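Local coordinates for protein glucuronoarabinoxylan endo-1,4-beta-xylanase (Clostridium papyrosolvens, PDB 4FMV) that is a family 30 subfamily 8 endoxylanase that hydrolyses internal beta-1,4 linkages of xylan and may also act on cellulose-type beta-glucans, at residues S22-G27 and I263-T268; G27-Y32 and L70-K75; L41-L46 and K282-L287. All coordinates share one frame; numbering follows the deposited sequence. Where two conformers were deposited one is given.

Contact 1 (S22-G27 and I263-T268)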
ATOM      1  N   SER A  22      -3.721  -5.143  -5.495  1.00  6.64           N
ATOM      2  CA  SER A  22      -2.875  -6.050  -6.253  1.00  8.58           C
ATOM      3  C   SER A  22      -3.649  -6.822  -7.324  1.00  7.95           C
ATOM      4  O   SER A  22      -4.777  -7.244  -7.102  1.00  9.10           O
ATOM      5  CB  SER A  22      -2.171  -7.029  -5.306  1.00 10.64           C
ATOM      6  OG  SER A  22      -1.358  -7.940  -6.030  1.00  8.25           O
ATOM      7  N   SER A  23      -3.030  -6.993  -8.484  1.00  7.46           N
ATOM      8  CA  SER A  23      -3.571  -7.845  -9.553  1.00  8.00           C
ATOM      9  C   SER A  23      -3.064  -9.300  -9.478  1.00  8.61           C
ATOM     10  O   SER A  23      -3.284 -10.085 -10.405  1.00  8.36           O
ATOM     11  CB  SER A  23      -3.303  -7.236 -10.938  1.00  8.64           C
ATOM     12  OG  SER A  23      -1.932  -6.907 -11.113  1.00  7.76           O
ATOM     13  N   ALA A  24      -2.332  -9.642  -8.412  1.00  7.72           N
ATOM     14  CA  ALA A  24      -1.779 -11.002  -8.260  1.00  7.26           C
ATOM     15  C   ALA A  24      -2.842 -12.074  -8.411  1.00  8.06           C
ATOM     16  O   ALA A  24      -3.902 -11.980  -7.808  1.00 11.68           O
ATOM     17  CB  ALA A  24      -1.105 -11.153  -6.875  1.00  4.94           C
ATOM     18  N   TRP A  25      -2.557 -13.084  -9.228  1.00 10.37           N
ATOM     19  CA  TRP A  25      -3.470 -14.209  -9.464  1.00 10.35           C
ATOM     20  C   TRP A  25      -4.856 -13.796  -9.982  1.00 12.31           C
ATOM     21  O   TRP A  25      -5.812 -14.561  -9.885  1.00 13.52           O
ATOM     22  CB  TRP A  25      -3.625 -15.050  -8.195  1.00 11.22           C
ATOM     23  CG  TRP A  25      -2.434 -15.923  -7.890  1.00 14.95           C
ATOM     24  CD1 TRP A  25      -1.924 -16.934  -8.677  1.00 16.82           C
ATOM     25  CD2 TRP A  25      -1.608 -15.875  -6.715  1.00 13.89           C
ATOM     26  NE1 TRP A  25      -0.832 -17.499  -8.057  1.00 16.00           N
ATOM     27  CE2 TRP A  25      -0.627 -16.882  -6.850  1.00 14.24           C
ATOM     28  CE3 TRP A  25      -1.610 -15.083  -5.548  1.00  8.41           C
ATOM     29  CZ2 TRP A  25       0.354 -17.118  -5.861  1.00 15.04           C
ATOM     30  CZ3 TRP A  25      -0.636 -15.325  -4.573  1.00 11.57           C
ATOM     31  CH2 TRP A  25       0.334 -16.327  -4.744  1.00 12.90           C
ATOM     32  N   CYS A  26      -4.957 -12.604 -10.560  1.00  9.96           N
ATOM     33  CA  CYS A  26      -6.218 -12.133 -11.163  1.00 10.31           C
ATOM     34  C   CYS A  26      -6.291 -12.378 -12.666  1.00 14.49           C
ATOM     35  O   CYS A  26      -7.217 -11.896 -13.345  1.00 18.22           O
ATOM     36  CB  CYS A  26      -6.458 -10.655 -10.834  1.00  9.91           C
ATOM     37  SG  CYS A  26      -6.605 -10.417  -9.053  1.00 10.42           S
ATOM     38  N   GLY A  27      -5.293 -13.075 -13.199  1.00 12.64           N
ATOM     39  CA  GLY A  27      -5.177 -13.219 -14.640  1.00 13.39           C
ATOM     40  C   GLY A  27      -5.105 -11.835 -15.272  1.00 13.32           C
ATOM     41  O   GLY A  27      -4.430 -10.929 -14.750  1.00  7.94           O
ATOM     42  N   ILE A 263      -1.376  -0.410   0.478  0.50  9.68           N
ATOM     43  CA  ILE A 263      -1.794  -1.170  -0.698  0.50  8.59           C
ATOM     44  C   ILE A 263      -2.557  -2.420  -0.285  0.50  8.72           C
ATOM     45  O   ILE A 263      -2.034  -3.269   0.427  0.50  6.84           O
ATOM     46  CB  ILE A 263      -0.585  -1.579  -1.585  0.50  7.01           C
ATOM     47  CG1 ILE A 263       0.143  -0.348  -2.131  0.50  6.29           C
ATOM     48  CG2 ILE A 263      -1.025  -2.493  -2.739  0.50  6.37           C
ATOM     49  CD1 ILE A 263       1.495  -0.066  -1.459  0.50  2.91           C
ATOM     50  N   TYR A 264      -3.803  -2.512  -0.736  1.00  6.22           N
ATOM     51  CA  TYR A 264      -4.667  -3.652  -0.474  1.00 10.34           C
ATOM     52  C   TYR A 264      -4.136  -4.911  -1.187  1.00  9.16           C
ATOM     53  O   TYR A 264      -3.329  -4.844  -2.105  1.00  8.93           O
ATOM     54  CB  TYR A 264      -6.124  -3.331  -0.918  1.00  8.14           C
ATOM     55  CG  TYR A 264      -7.199  -4.236  -0.335  1.00  9.23           C
ATOM     56  CD1 TYR A 264      -7.811  -3.932   0.878  1.00  9.42           C
ATOM     57  CD2 TYR A 264      -7.617  -5.393  -1.009  1.00  7.69           C
ATOM     58  CE1 TYR A 264      -8.798  -4.753   1.413  1.00 11.23           C
ATOM     59  CE2 TYR A 264      -8.601  -6.236  -0.469  1.00  7.54           C
ATOM     60  CZ  TYR A 264      -9.186  -5.901   0.737  1.00 12.06           C
ATOM     61  OH  TYR A 264     -10.139  -6.722   1.294  1.00 11.44           O
ATOM     62  N   TRP A 265      -4.620  -6.056  -0.748  1.00  7.58           N
ATOM     63  CA  TRP A 265      -4.367  -7.338  -1.388  1.00  8.39           C
ATOM     64  C   TRP A 265      -5.184  -7.428  -2.709  1.00 11.48           C
ATOM     65  O   TRP A 265      -5.479  -6.398  -3.333  1.00 12.44           O
ATOM     66  CB  TRP A 265      -4.636  -8.478  -0.392  1.00  7.06           C
ATOM     67  CG  TRP A 265      -4.405  -9.882  -0.871  1.00  9.90           C
ATOM     68  CD1 TRP A 265      -5.141 -10.983  -0.522  1.00 10.73           C
ATOM     69  CD2 TRP A 265      -3.380 -10.358  -1.768  1.00 11.60           C
ATOM     70  NE1 TRP A 265      -4.646 -12.104  -1.150  1.00 10.72           N
ATOM     71  CE2 TRP A 265      -3.569 -11.748  -1.920  1.00 12.29           C
ATOM     72  CE3 TRP A 265      -2.333  -9.746  -2.459  1.00 11.69           C
ATOM     73  CZ2 TRP A 265      -2.750 -12.532  -2.736  1.00 13.26           C
ATOM     74  CZ3 TRP A 265      -1.515 -10.531  -3.269  1.00  9.79           C
ATOM     75  CH2 TRP A 265      -1.731 -11.907  -3.400  1.00  9.09           C
ATOM     76  N   TRP A 266      -5.342  -8.633  -3.242  1.00  8.21           N
ATOM     77  CA  TRP A 266      -5.807  -8.832  -4.607  1.00  6.35           C
ATOM     78  C   TRP A 266      -7.221  -8.355  -4.959  1.00 11.24           C
ATOM     79  O   TRP A 266      -8.103  -8.206  -4.096  1.00  9.68           O
ATOM     80  CB  TRP A 266      -5.599 -10.304  -5.024  1.00  7.35           C
ATOM     81  CG  TRP A 266      -6.295 -11.328  -4.166  1.00 10.75           C
ATOM     82  CD1 TRP A 266      -7.245 -11.107  -3.191  1.00 12.66           C
ATOM     83  CD2 TRP A 266      -6.078 -12.747  -4.196  1.00 13.96           C
ATOM     84  NE1 TRP A 266      -7.635 -12.306  -2.627  1.00 12.79           N
ATOM     85  CE2 TRP A 266      -6.931 -13.325  -3.223  1.00 14.37           C
ATOM     86  CE3 TRP A 266      -5.247 -13.582  -4.951  1.00 15.90           C
ATOM     87  CZ2 TRP A 266      -6.979 -14.697  -2.997  1.00 14.53           C
ATOM     88  CZ3 TRP A 266      -5.288 -14.951  -4.722  1.00 17.32           C
ATOM     89  CH2 TRP A 266      -6.155 -15.495  -3.756  1.00 17.35           C
ATOM     90  N   ILE A 267      -7.429  -8.101  -6.255  1.00 10.59           N
ATOM     91  CA  ILE A 267      -8.620  -7.395  -6.693  1.00 10.03           C
ATOM     92  C   ILE A 267      -9.842  -8.276  -6.938  1.00 11.65           C
ATOM     93  O   ILE A 267     -10.846  -8.111  -6.235  1.00 13.26           O
ATOM     94  CB  ILE A 267      -8.378  -6.486  -7.921  1.00 11.18           C
ATOM     95  CG1 ILE A 267      -7.436  -5.330  -7.554  1.00  8.14           C
ATOM     96  CG2 ILE A 267      -9.702  -5.939  -8.415  1.00  6.66           C
ATOM     97  CD1 ILE A 267      -6.684  -4.737  -8.767  1.00  6.54           C
ATOM     98  N   THR A 268      -9.822  -9.205  -7.890  1.00 10.12           N
ATOM     99  CA  THR A 268     -11.139  -9.785  -8.123  1.00  9.88           C
ATOM    100  C   THR A 268     -11.225 -11.129  -7.421  1.00  8.85           C
ATOM    101  O   THR A 268     -11.230 -12.184  -8.047  1.00 10.29           O
ATOM    102  CB  THR A 268     -11.240 -10.035  -9.651  1.00 15.95           C
ATOM    103  OG1 THR A 268     -10.021 -10.652 -10.108  1.00 10.95           O
ATOM    104  CG2 THR A 268     -11.378  -8.694 -10.403  1.00 12.52           C
TER
HETATM  105  O   HOH W   1      -9.773 -11.059 -12.898  1.00 21.75           O

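Contact 2 (G27-Y32 and L70-K75)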
ATOM      1  N   GLY A  27      -5.293 -13.075 -13.199  1.00 12.64           N
ATOM      2  CA  GLY A  27      -5.177 -13.219 -14.640  1.00 13.39           C
ATOM      3  C   GLY A  27      -5.105 -11.835 -15.272  1.00 13.32           C
ATOM      4  O   GLY A  27      -4.430 -10.929 -14.750  1.00  7.94           O
ATOM      5  N   THR A  28      -5.806 -11.676 -16.394  1.00 12.41           N
ATOM      6  CA  THR A  28      -5.909 -10.389 -17.061  1.00 13.94           C
ATOM      7  C   THR A  28      -7.188  -9.702 -16.613  1.00 15.99           C
ATOM      8  O   THR A  28      -8.293 -10.142 -16.955  1.00 13.16           O
ATOM      9  CB  THR A  28      -5.919 -10.592 -18.576  1.00 14.59           C
ATOM     10  OG1 THR A  28      -4.748 -11.334 -18.932  1.00 14.42           O
ATOM     11  CG2 THR A  28      -5.939  -9.244 -19.341  1.00 13.01           C
ATOM     12  N   ILE A  29      -7.034  -8.610 -15.856  1.00 15.23           N
ATOM     13  CA  ILE A  29      -8.184  -7.889 -15.325  1.00 12.26           C
ATOM     14  C   ILE A  29      -8.841  -7.048 -16.447  1.00 12.86           C
ATOM     15  O   ILE A  29      -8.138  -6.524 -17.331  1.00 11.46           O
ATOM     16  CB  ILE A  29      -7.775  -7.022 -14.135  1.00 10.09           C
ATOM     17  CG1 ILE A  29      -7.201  -7.915 -13.009  1.00 10.17           C
ATOM     18  CG2 ILE A  29      -8.938  -6.223 -13.646  1.00 10.45           C
ATOM     19  CD1 ILE A  29      -6.854  -7.180 -11.672  1.00  6.94           C
ATOM     20  N   SER A  30     -10.176  -6.952 -16.429  1.00  9.24           N
ATOM     21  CA  SER A  30     -10.899  -6.234 -17.491  1.00 13.90           C
ATOM     22  C   SER A  30     -10.663  -4.722 -17.449  1.00 13.31           C
ATOM     23  O   SER A  30     -10.315  -4.158 -16.405  1.00  8.77           O
ATOM     24  CB  SER A  30     -12.396  -6.509 -17.390  1.00 15.30           C
ATOM     25  OG  SER A  30     -12.940  -5.917 -16.214  1.00 14.77           O
ATOM     26  N   ASP A  31     -10.859  -4.050 -18.577  1.00 11.52           N
ATOM     27  CA  ASP A  31     -10.851  -2.597 -18.550  1.00 14.11           C
ATOM     28  C   ASP A  31     -11.893  -2.103 -17.559  1.00 12.97           C
ATOM     29  O   ASP A  31     -11.660  -1.135 -16.851  1.00 14.11           O
ATOM     30  CB  ASP A  31     -11.152  -1.999 -19.928  1.00 20.31           C
ATOM     31  CG  ASP A  31      -9.895  -1.702 -20.727  1.00 23.76           C
ATOM     32  OD1 ASP A  31      -8.904  -1.197 -20.151  1.00 21.55           O
ATOM     33  OD2 ASP A  31      -9.905  -1.984 -21.936  1.00 24.69           O
ATOM     34  N   TYR A  32     -13.053  -2.758 -17.516  1.00 10.77           N
ATOM     35  CA  TYR A  32     -14.136  -2.307 -16.642  1.00 12.78           C
ATOM     36  C   TYR A  32     -13.656  -2.180 -15.184  1.00 13.25           C
ATOM     37  O   TYR A  32     -13.867  -1.161 -14.499  1.00 10.82           O
ATOM     38  CB  TYR A  32     -15.297  -3.310 -16.716  1.00 14.62           C
ATOM     39  CG  TYR A  32     -16.565  -2.890 -16.001  1.00 17.72           C
ATOM     40  CD1 TYR A  32     -16.775  -1.568 -15.614  1.00 16.34           C
ATOM     41  CD2 TYR A  32     -17.567  -3.821 -15.725  1.00 16.04           C
ATOM     42  CE1 TYR A  32     -17.950  -1.183 -14.984  1.00 16.04           C
ATOM     43  CE2 TYR A  32     -18.732  -3.448 -15.087  1.00 15.84           C
ATOM     44  CZ  TYR A  32     -18.922  -2.127 -14.720  1.00 16.86           C
ATOM     45  OH  TYR A  32     -20.091  -1.769 -14.086  1.00 16.34           O
ATOM     46  N   LEU A  70       1.660  -7.797 -17.294  1.00  9.42           N
ATOM     47  CA  LEU A  70       1.946  -6.660 -18.180  1.00 11.06           C
ATOM     48  C   LEU A  70       0.653  -5.906 -18.572  1.00 11.63           C
ATOM     49  O   LEU A  70       0.608  -4.678 -18.554  1.00 10.21           O
ATOM     50  CB  LEU A  70       2.724  -7.092 -19.435  1.00  8.65           C
ATOM     51  CG  LEU A  70       2.836  -6.004 -20.522  1.00 11.87           C
ATOM     52  CD1 LEU A  70       3.691  -4.842 -20.037  1.00  9.67           C
ATOM     53  CD2 LEU A  70       3.393  -6.553 -21.839  1.00 11.65           C
ATOM     54  N   ALA A  71      -0.396  -6.639 -18.935  1.00 11.67           N
ATOM     55  CA  ALA A  71      -1.638  -5.998 -19.333  1.00 11.91           C
ATOM     56  C   ALA A  71      -2.242  -5.213 -18.160  1.00  9.66           C
ATOM     57  O   ALA A  71      -2.754  -4.100 -18.335  1.00  7.90           O
ATOM     58  CB  ALA A  71      -2.634  -7.037 -19.897  1.00 12.69           C
ATOM     59  N   ASN A  72      -2.186  -5.798 -16.967  1.00 11.34           N
ATOM     60  CA  ASN A  72      -2.663  -5.140 -15.757  1.00 10.59           C
ATOM     61  C   ASN A  72      -1.884  -3.855 -15.500  1.00 12.33           C
ATOM     62  O   ASN A  72      -2.458  -2.799 -15.261  1.00 14.99           O
ATOM     63  CB  ASN A  72      -2.563  -6.108 -14.570  1.00  7.37           C
ATOM     64  CG  ASN A  72      -3.499  -7.311 -14.731  1.00 11.53           C
ATOM     65  OD1 ASN A  72      -4.545  -7.203 -15.377  1.00 10.00           O
ATOM     66  ND2 ASN A  72      -3.122  -8.458 -14.160  1.00  9.70           N
ATOM     67  N   ALA A  73      -0.565  -3.962 -15.594  1.00 12.14           N
ATOM     68  CA  ALA A  73       0.336  -2.830 -15.446  1.00 11.36           C
ATOM     69  C   ALA A  73       0.011  -1.716 -16.427  1.00 11.41           C
ATOM     70  O   ALA A  73      -0.023  -0.542 -16.051  1.00 11.04           O
ATOM     71  CB  ALA A  73       1.793  -3.296 -15.633  1.00 10.88           C
ATOM     72  N   LYS A  74      -0.239  -2.069 -17.691  1.00  9.98           N
ATOM     73  CA  LYS A  74      -0.551  -1.041 -18.685  1.00  9.56           C
ATOM     74  C   LYS A  74      -1.852  -0.307 -18.365  1.00 10.04           C
ATOM     75  O   LYS A  74      -1.948   0.902 -18.582  1.00 11.74           O
ATOM     76  CB  LYS A  74      -0.599  -1.621 -20.100  1.00 10.69           C
ATOM     77  CG  LYS A  74       0.768  -2.033 -20.679  1.00 10.87           C
ATOM     78  CD  LYS A  74       0.595  -2.528 -22.120  1.00 14.40           C
ATOM     79  CE  LYS A  74       1.917  -2.834 -22.810  1.00 20.04           C
ATOM     80  NZ  LYS A  74       1.721  -3.123 -24.298  1.00 21.93           N
ATOM     81  N   LYS A  75      -2.857  -1.022 -17.857  1.00  8.92           N
ATOM     82  CA  LYS A  75      -4.120  -0.365 -17.509  1.00 13.14           C
ATOM     83  C   LYS A  75      -3.963   0.597 -16.323  1.00 10.71           C
ATOM     84  O   LYS A  75      -4.493   1.716 -16.339  1.00 13.06           O
ATOM     85  CB  LYS A  75      -5.234  -1.392 -17.256  1.00 12.13           C
ATOM     86  CG  LYS A  75      -5.693  -2.101 -18.533  1.00 10.80           C
ATOM     87  CD  LYS A  75      -6.708  -3.167 -18.232  1.00 10.59           C
ATOM     88  CE  LYS A  75      -7.104  -3.957 -19.501  1.00 12.08           C
ATOM     89  NZ  LYS A  75      -5.973  -4.718 -20.062  1.00 13.46           N
TER
HETATM   90  O   HOH W   2      -5.472  -6.289 -17.632  1.00 12.36           O

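Contact 3 (L41-L46 and K282-L287)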
ATOM      1  N   LEU A  41     -12.216   5.471  -8.695  1.00  6.91           N
ATOM      2  CA  LEU A  41     -11.709   5.595  -7.327  1.00 11.15           C
ATOM      3  C   LEU A  41     -10.271   6.109  -7.231  1.00 11.20           C
ATOM      4  O   LEU A  41      -9.729   6.243  -6.129  1.00 11.56           O
ATOM      5  CB  LEU A  41     -11.824   4.275  -6.567  1.00 10.12           C
ATOM      6  CG  LEU A  41     -13.217   3.651  -6.566  1.00 14.31           C
ATOM      7  CD1 LEU A  41     -13.277   2.408  -5.684  1.00 16.24           C
ATOM      8  CD2 LEU A  41     -14.285   4.649  -6.157  1.00 13.15           C
ATOM      9  N   GLY A  42      -9.648   6.359  -8.377  1.00  8.48           N
ATOM     10  CA  GLY A  42      -8.343   7.003  -8.411  1.00 10.80           C
ATOM     11  C   GLY A  42      -7.180   6.260  -7.756  1.00  9.55           C
ATOM     12  O   GLY A  42      -6.225   6.904  -7.304  1.00  9.67           O
ATOM     13  N   TYR A  43      -7.226   4.926  -7.707  1.00 11.92           N
ATOM     14  CA  TYR A  43      -6.088   4.175  -7.153  1.00 11.89           C
ATOM     15  C   TYR A  43      -4.810   4.545  -7.913  1.00 14.02           C
ATOM     16  O   TYR A  43      -4.786   4.594  -9.156  1.00 10.35           O
ATOM     17  CB  TYR A  43      -6.274   2.670  -7.233  1.00  9.71           C
ATOM     18  CG  TYR A  43      -7.317   2.085  -6.332  1.00  7.92           C
ATOM     19  CD1 TYR A  43      -8.214   2.888  -5.649  1.00  9.23           C
ATOM     20  CD2 TYR A  43      -7.389   0.709  -6.146  1.00  6.07           C
ATOM     21  CE1 TYR A  43      -9.200   2.320  -4.831  1.00  9.31           C
ATOM     22  CE2 TYR A  43      -8.362   0.149  -5.350  1.00  6.54           C
ATOM     23  CZ  TYR A  43      -9.254   0.950  -4.687  1.00  7.86           C
ATOM     24  OH  TYR A  43     -10.225   0.361  -3.885  1.00 12.01           O
ATOM     25  N   SER A  44      -3.789   4.919  -7.147  1.00 13.91           N
ATOM     26  CA  SER A  44      -2.503   5.359  -7.685  1.00 12.78           C
ATOM     27  C   SER A  44      -1.332   4.343  -7.655  1.00  6.85           C
ATOM     28  O   SER A  44      -0.210   4.691  -7.999  1.00  6.83           O
ATOM     29  CB  SER A  44      -2.128   6.672  -7.009  1.00 11.83           C
ATOM     30  OG  SER A  44      -2.211   6.477  -5.610  1.00 13.08           O
ATOM     31  N   ILE A  45      -1.573   3.124  -7.174  1.00  7.04           N
ATOM     32  CA  ILE A  45      -0.529   2.107  -7.127  1.00  8.40           C
ATOM     33  C   ILE A  45      -1.130   0.732  -7.441  1.00  8.70           C
ATOM     34  O   ILE A  45      -2.205   0.395  -6.944  1.00 10.28           O
ATOM     35  CB  ILE A  45       0.166   2.030  -5.732  1.00 11.93           C
ATOM     36  CG1 ILE A  45       0.673   3.401  -5.287  1.00 12.62           C
ATOM     37  CG2 ILE A  45       1.313   1.002  -5.750  1.00 12.62           C
ATOM     38  CD1 ILE A  45       1.283   3.406  -3.858  1.00  3.72           C
ATOM     39  N   LEU A  46      -0.428  -0.045  -8.261  1.00  7.20           N
ATOM     40  CA  LEU A  46      -0.784  -1.437  -8.543  1.00  7.79           C
ATOM     41  C   LEU A  46       0.384  -2.351  -8.215  1.00  9.84           C
ATOM     42  O   LEU A  46       1.530  -2.075  -8.590  1.00  9.08           O
ATOM     43  CB  LEU A  46      -1.147  -1.621 -10.034  1.00  7.87           C
ATOM     44  CG  LEU A  46      -1.468  -3.063 -10.444  1.00 10.28           C
ATOM     45  CD1 LEU A  46      -2.741  -3.615  -9.746  1.00  3.31           C
ATOM     46  CD2 LEU A  46      -1.630  -3.156 -11.941  1.00 10.40           C
ATOM     47  N   LYS A 282     -17.821  -2.622  -1.166  1.00  7.67           N
ATOM     48  CA  LYS A 282     -17.743  -1.469  -0.269  1.00  8.68           C
ATOM     49  C   LYS A 282     -16.312  -1.179   0.178  1.00  8.47           C
ATOM     50  O   LYS A 282     -15.911  -0.017   0.243  1.00  7.45           O
ATOM     51  CB  LYS A 282     -18.670  -1.654   0.933  1.00  8.40           C
ATOM     52  CG  LYS A 282     -18.754  -0.429   1.850  1.00  7.98           C
ATOM     53  CD  LYS A 282     -19.920  -0.605   2.840  1.00 10.06           C
ATOM     54  CE  LYS A 282     -21.250  -0.704   2.078  1.00 12.47           C
ATOM     55  NZ  LYS A 282     -21.599   0.634   1.513  1.00 11.84           N
ATOM     56  N   ARG A 283     -15.543  -2.228   0.478  1.00  8.65           N
ATOM     57  CA  ARG A 283     -14.147  -2.072   0.879  1.00 10.67           C
ATOM     58  C   ARG A 283     -13.329  -1.271  -0.130  1.00 13.39           C
ATOM     59  O   ARG A 283     -12.417  -0.535   0.261  1.00 12.12           O
ATOM     60  CB  ARG A 283     -13.481  -3.435   1.131  1.00 11.05           C
ATOM     61  CG  ARG A 283     -13.855  -4.103   2.460  1.00  7.66           C
ATOM     62  CD  ARG A 283     -13.649  -5.612   2.346  1.00  8.32           C
ATOM     63  NE  ARG A 283     -14.683  -6.173   1.484  1.00 10.71           N
ATOM     64  CZ  ARG A 283     -14.620  -7.354   0.888  1.00 13.16           C
ATOM     65  NH1 ARG A 283     -13.559  -8.118   1.040  1.00 13.20           N
ATOM     66  NH2 ARG A 283     -15.625  -7.760   0.119  1.00 16.37           N
ATOM     67  N   ALA A 284     -13.654  -1.393  -1.419  1.00 13.53           N
ATOM     68  CA  ALA A 284     -12.950  -0.617  -2.449  1.00  9.83           C
ATOM     69  C   ALA A 284     -13.162   0.878  -2.242  1.00  9.01           C
ATOM     70  O   ALA A 284     -12.246   1.673  -2.429  1.00  9.49           O
ATOM     71  CB  ALA A 284     -13.418  -1.029  -3.865  1.00 10.12           C
ATOM     72  N   TYR A 285     -14.381   1.249  -1.866  1.00 10.25           N
ATOM     73  CA  TYR A 285     -14.735   2.643  -1.611  1.00 10.84           C
ATOM     74  C   TYR A 285     -14.091   3.166  -0.316  1.00 12.99           C
ATOM     75  O   TYR A 285     -13.671   4.325  -0.256  1.00  9.80           O
ATOM     76  CB  TYR A 285     -16.245   2.806  -1.561  1.00 10.38           C
ATOM     77  CG  TYR A 285     -16.934   2.470  -2.874  1.00 10.14           C
ATOM     78  CD1 TYR A 285     -17.070   3.428  -3.873  1.00 11.10           C
ATOM     79  CD2 TYR A 285     -17.433   1.198  -3.118  1.00  8.62           C
ATOM     80  CE1 TYR A 285     -17.704   3.133  -5.076  1.00 12.50           C
ATOM     81  CE2 TYR A 285     -18.078   0.886  -4.334  1.00 12.06           C
ATOM     82  CZ  TYR A 285     -18.199   1.859  -5.304  1.00 13.25           C
ATOM     83  OH  TYR A 285     -18.828   1.586  -6.497  1.00 17.63           O
ATOM     84  N   VAL A 286     -13.984   2.314   0.704  1.00 11.05           N
ATOM     85  CA  VAL A 286     -13.227   2.689   1.902  1.00 10.56           C
ATOM     86  C   VAL A 286     -11.818   3.142   1.492  1.00 10.57           C
ATOM     87  O   VAL A 286     -11.358   4.212   1.892  1.00 10.92           O
ATOM     88  CB  VAL A 286     -13.092   1.531   2.903  1.00  7.82           C
ATOM     89  CG1 VAL A 286     -12.065   1.915   4.034  1.00  8.03           C
ATOM     90  CG2 VAL A 286     -14.457   1.147   3.485  1.00  5.95           C
ATOM     91  N   LEU A 287     -11.130   2.333   0.691  1.00  9.86           N
ATOM     92  CA  LEU A 287      -9.790   2.710   0.245  1.00 10.10           C
ATOM     93  C   LEU A 287      -9.837   3.952  -0.638  1.00 12.21           C
ATOM     94  O   LEU A 287      -8.931   4.797  -0.588  1.00 12.37           O
ATOM     95  CB  LEU A 287      -9.080   1.547  -0.456  1.00 11.89           C
ATOM     96  CG  LEU A 287      -7.632   1.763  -0.898  1.00 10.57           C
ATOM     97  CD1 LEU A 287      -6.742   2.005   0.318  1.00  7.53           C
ATOM     98  CD2 LEU A 287      -7.123   0.547  -1.678  1.00 11.48           C
TER

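Contact 1 (S22-G27 and I263-T268)
S22 and W266 pair where the first and last strands of the (beta/alpha)8 barrel, 11-22 and 261-266, run parallel and close the barrel. Their CA atoms are 4.4 Å apart. S22 N donates to W265 O at 3.1 Å, from above the carbonyl plane. S22 O lies 3.1 Å from W266 CA, a CA-H...O contact. The same oxygen fits against the side chain of I267, whose CG1 and CD1 lie alongside it.

Past the S22-W266 bridge the two segments continue as loops, and the bumps are aromatic. W265 carries its indole anti to the backbone N (chi1 -179°), which sends the ring back along the loop 22-27. Its CE3 and CZ3 rest on CB and OG of S22. Further out, CH2 meets the methyl of A24, with CB 3.6 Å away. The outer corner of the same ring, CH2 and CZ2, comes edge-on to CE3 and CZ3 of W25.

W266 fills the next hollow. Its CG sits over one face of the W265 ring. The CE3-CZ3 side of its ring faces A24 O and, beside it, CB and CE3 of W25. A24 O lies near the plane of the W266 ring, at its edge, 3.5 Å from CE3. W266 also stacks on W269, and W25 packs edge-to-face with W88, so the aromatic cluster extends beyond the two segments.

The hollow itself is shaped by a type II turn from S23 to C26. An ST turn overlaps its start, with S22 OG accepting from A24 N and also bonded to R47 O.

At the far end a water bridges C26 O and T268 OG1. Beside it T268 N makes a weak, fairly straight bond of 3.6 Å to C26 SG.

Contact 2 (G27-Y32 and L70-K75)
I29 and N72 lie opposite each other, CA atoms 6.2 Å apart, where the loop leading into helix 31-40 passes along helix 67-78.

The side-chain amide of N72 grips the loop backbone at two points. Its ND2 donates to G27 O at 2.9 Å, with the acceptor close to the amide plane. Its OD1 accepts from I29 N, also at 2.9 Å and on a lone pair. Both bonds are nearly straight, 165° at the hydrogen. With donor and acceptor both engaged, the amide cannot flip without losing these bonds. E69 OE2 is a second acceptor for ND2.

Water 2 sits between the segments. It donates to N72 OD1 and to I29 O, and accepts from K75 NZ. The K75 chain is extended until chi4 bends it (65°), which turns NZ toward this water. The K75 side chain crosses that of D31 at about a right angle, with CE 3.4 Å from D31 OD1. The charged atoms D31 OD1 and K75 NZ stay 4.6 Å apart, too far for a salt bridge; any attraction between them is probably modest. T28 CG2 also touches the A71 methyl, CB, at 4.0 Å.

S30 caps helix 31-40 through V33 N. I29 and K75 both pack on M34 of that helix, and I29 also reaches S23 and I267. The contact thus fastens the start of one outer barrel helix to the next, beside the loop after strand 11-22.

Contact 3 (L41-L46 and K282-L287)
Y43 and L287 form the apolar centre, where the link between helix 31-40 and strand 45-49 meets helix 282-291. L287 CD2 lies over one face of the Y43 ring in a CH-pi contact. It is 4.1 Å from the ring centroid and 27° off the normal. Leucine CG is anti to the backbone N (chi1 -176°), which swings the isobutyl group under the tyrosine.

L41 widens the patch. Its two methyls divide the work. CD1 meets A284, 3.9 Å from its CB, and also rests against the A284 carbonyl. CD2 touches the Y285 ring at CD1, 3.8 Å away, and the two side chains cross at about a right angle. L37 of helix 31-40 packs on both Y43 and A284. Y38 meets the Y43 ring edge-to-face.

The polar edge is the phenol group. Y43 OH donates to A284 O at 2.8 Å. It reaches a lone pair in the carbonyl plane, at a C=O...donor angle of 108°. The carbonyl oxygen in turn lies in the plane of the tyrosine ring. The hydroxyl also lies beside CA and CB of A284, OH to CB 3.5 Å.

Both Y43 and A284 are buried, so this bond satisfies the hydroxyl inside an otherwise apolar contact. Ring face and hydroxyl hold to neighbouring turns of one helix, which should limit rotation of the phenol ring.

In the fold
From the N terminus, strand 11-22 leads into segment 22-27, which meets 263-268 only after most of the barrel has been built. Contact 1 closes this long loop and brings the first and last barrel strands together. Contact 2 follows at once, sharing G27. It closes a much shorter loop, nested inside that of contact 1, and joins the first two outer helices. Contact 3 starts at 41-46, between those helices, and ends at 282-287 beyond the last barrel strand. It therefore crosses both others. Side chains connect all three: I263 packs on I45 and Y264 on L287, and L46 reaches S23 and N72.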